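Side-chain contact in protein disulfide-isomerase A4 (Rattus norvegicus, PDB 3EC3), which catalyses the rearrangement of disulfide bonds in proteins, in the endoplasmic reticulum, this piece being its noncatalytic b and b' thioredoxin-like domains: residues P39-L42 / Q43-A47. The protein carries 1 engineered substitution. Sequence-based numbering, arbitrary orientation.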
ATOM      1  N   PRO A  39     -23.541 -12.348  12.831  1.00 19.59           N
ATOM      2  CA  PRO A  39     -23.048 -13.292  11.828  1.00 19.77           C
ATOM      3  C   PRO A  39     -21.956 -12.680  10.889  1.00 19.59           C
ATOM      4  O   PRO A  39     -21.013 -13.377  10.530  1.00 18.74           O
ATOM      5  CB  PRO A  39     -24.336 -13.694  11.106  1.00 20.07           C
ATOM      6  CG  PRO A  39     -25.366 -13.642  12.171  1.00 20.02           C
ATOM      7  CD  PRO A  39     -25.022 -12.361  12.882  1.00 19.74           C
ATOM      8  N   GLY A  40     -22.062 -11.389  10.555  1.00 19.53           N
ATOM      9  CA  GLY A  40     -21.076 -10.752   9.669  1.00 19.84           C
ATOM     10  C   GLY A  40     -19.715 -10.701  10.356  1.00 19.86           C
ATOM     11  O   GLY A  40     -18.655 -10.951   9.744  1.00 20.14           O
ATOM     12  N   TYR A  41     -19.722 -10.376  11.636  1.00 19.06           N
ATOM     13  CA  TYR A  41     -18.469 -10.396  12.398  1.00 18.99           C
ATOM     14  C   TYR A  41     -17.805 -11.783  12.356  1.00 19.12           C
ATOM     15  O   TYR A  41     -16.583 -11.907  12.294  1.00 16.90           O
ATOM     16  CB  TYR A  41     -18.759  -9.969  13.839  1.00 18.32           C
ATOM     17  CG  TYR A  41     -17.599 -10.191  14.799  1.00 21.85           C
ATOM     18  CD1 TYR A  41     -17.708 -11.093  15.854  1.00 21.03           C
ATOM     19  CD2 TYR A  41     -16.383  -9.479  14.644  1.00 20.99           C
ATOM     20  CE1 TYR A  41     -16.663 -11.298  16.743  1.00 22.43           C
ATOM     21  CE2 TYR A  41     -15.319  -9.715  15.498  1.00 20.55           C
ATOM     22  CZ  TYR A  41     -15.478 -10.577  16.567  1.00 20.97           C
ATOM     23  OH  TYR A  41     -14.423 -10.807  17.439  1.00 23.40           O
ATOM     24  N   LEU A  42     -18.611 -12.841  12.418  1.00 17.77           N
ATOM     25  CA  LEU A  42     -18.051 -14.185  12.468  1.00 18.22           C
ATOM     26  C   LEU A  42     -17.409 -14.533  11.133  1.00 17.69           C
ATOM     27  O   LEU A  42     -16.355 -15.170  11.096  1.00 17.79           O
ATOM     28  CB  LEU A  42     -19.151 -15.217  12.845  1.00 18.93           C
ATOM     29  CG  LEU A  42     -19.705 -15.036  14.272  1.00 18.78           C
ATOM     30  CD1 LEU A  42     -20.714 -16.118  14.492  1.00 23.02           C
ATOM     31  CD2 LEU A  42     -18.628 -15.185  15.351  1.00 22.77           C
ATOM     32  N   GLN A  43     -18.029 -14.085  10.045  1.00 17.67           N
ATOM     33  CA  GLN A  43     -17.476 -14.258   8.715  1.00 18.33           C
ATOM     34  C   GLN A  43     -16.140 -13.472   8.567  1.00 18.66           C
ATOM     35  O   GLN A  43     -15.148 -13.938   7.959  1.00 19.75           O
ATOM     36  CB  GLN A  43     -18.484 -13.765   7.677  1.00 19.05           C
ATOM     37  CG  GLN A  43     -19.649 -14.708   7.422  1.00 19.99           C
ATOM     38  CD  GLN A  43     -19.205 -16.130   7.058  1.00 22.67           C
ATOM     39  OE1 GLN A  43     -19.148 -17.017   7.911  1.00 27.57           O
ATOM     40  NE2 GLN A  43     -18.908 -16.345   5.805  1.00 21.58           N
ATOM     41  N   TYR A  44     -16.120 -12.280   9.136  1.00 17.66           N
ATOM     42  CA  TYR A  44     -14.896 -11.447   9.153  1.00 18.15           C
ATOM     43  C   TYR A  44     -13.756 -12.153   9.901  1.00 18.60           C
ATOM     44  O   TYR A  44     -12.635 -12.234   9.382  1.00 18.08           O
ATOM     45  CB  TYR A  44     -15.233 -10.089   9.791  1.00 17.42           C
ATOM     46  CG  TYR A  44     -14.016  -9.177   9.988  1.00 18.53           C
ATOM     47  CD1 TYR A  44     -13.565  -8.846  11.260  1.00 16.59           C
ATOM     48  CD2 TYR A  44     -13.349  -8.641   8.890  1.00 20.02           C
ATOM     49  CE1 TYR A  44     -12.454  -8.009  11.434  1.00 19.50           C
ATOM     50  CE2 TYR A  44     -12.247  -7.822   9.045  1.00 19.58           C
ATOM     51  CZ  TYR A  44     -11.798  -7.519  10.337  1.00 19.94           C
ATOM     52  OH  TYR A  44     -10.712  -6.654  10.478  1.00 18.52           O
ATOM     53  N   GLN A  45     -14.049 -12.715  11.086  1.00 19.98           N
ATOM     54  CA  GLN A  45     -13.028 -13.418  11.883  1.00 20.96           C
ATOM     55  C   GLN A  45     -12.488 -14.643  11.130  1.00 22.15           C
ATOM     56  O   GLN A  45     -11.327 -14.974  11.281  1.00 21.74           O
ATOM     57  CB  GLN A  45     -13.521 -13.813  13.311  1.00 22.74           C
ATOM     58  CG  GLN A  45     -13.528 -12.662  14.410  1.00 24.36           C
ATOM     59  CD  GLN A  45     -12.114 -12.271  14.994  1.00 26.06           C
ATOM     60  OE1 GLN A  45     -11.079 -12.494  14.348  1.00 29.81           O
ATOM     61  NE2 GLN A  45     -12.090 -11.661  16.209  1.00 20.61           N
ATOM     62  N   ASP A  46     -13.355 -15.328  10.376  1.00 23.20           N
ATOM     63  CA  ASP A  46     -12.958 -16.478   9.512  1.00 24.13           C
ATOM     64  C   ASP A  46     -11.954 -16.041   8.432  1.00 23.59           C
ATOM     65  O   ASP A  46     -10.889 -16.647   8.284  1.00 22.72           O
ATOM     66  CB  ASP A  46     -14.214 -17.070   8.888  1.00 24.75           C
ATOM     67  CG  ASP A  46     -13.987 -18.415   8.218  1.00 30.20           C
ATOM     68  OD1 ASP A  46     -12.892 -18.680   7.677  1.00 35.48           O
ATOM     69  OD2 ASP A  46     -14.955 -19.205   8.205  1.00 34.27           O
ATOM     70  N   ALA A  47     -12.305 -14.992   7.696  1.00 22.57           N
ATOM     71  CA  ALA A  47     -11.397 -14.356   6.736  1.00 23.82           C
ATOM     72  C   ALA A  47     -10.059 -13.893   7.349  1.00 24.03           C
ATOM     73  O   ALA A  47      -8.980 -14.070   6.753  1.00 25.37           O
ATOM     74  CB  ALA A  47     -12.091 -13.163   6.078  1.00 22.50           C
TER
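Y41 and Q45, one helical turn apart in the first half of helix 39-51, are joined through both backbone and side chains. The polar link between their side chains runs from Q45 NE2 to Y41 OH at 2.8 Å, nearly straight at 166° and with the hydroxyl close to the plane of the amide. The other end of that amide is occupied too, since Q45 OE1 accepts from the backbone N of S8. A CH-pi contact accompanies the bond: Q45 CG sits over one face of the Y41 ring, 4.0 Å from its centroid. Two torsions bring this about. The Y41 ring, with CG anti to its own N (chi1 169°), runs alongside the glutamine chain, while a bend at chi2 of Q45 (-76°) turns the amide to the phenol oxygen. Apolar contact with Y44 is slight, Y41 CD2 lying 4.4 Å from Y44 CD1; the rings part, and Y44 OH bonds to the carbonyl of H58. Main-chain i to i+4 bonds complete the turn: Q45 N to Y41 O at 2.9 Å, flanked by Q43 N to P39 O, Y44 N to G40 O and D46 N to L42 O. Q43 NE2 donates to the carbonyl of T101, and its side chain touches I106 of helix 103-113. The helix is the crossover of the beta-alpha-beta unit between strands 28-32 and 57-60, and the Y41 ring also meets H59 and, edge-to-face, F61. With an alanine here instead of Y41, Q45 NE2 would probably lose this hydroxyl acceptor, and a gap is likely to open beside H59 and F61. Held at both ends, the Q45 amide has a fixed orientation, and it ties this helical turn to the segment around S8 in the thioredoxin-like fold.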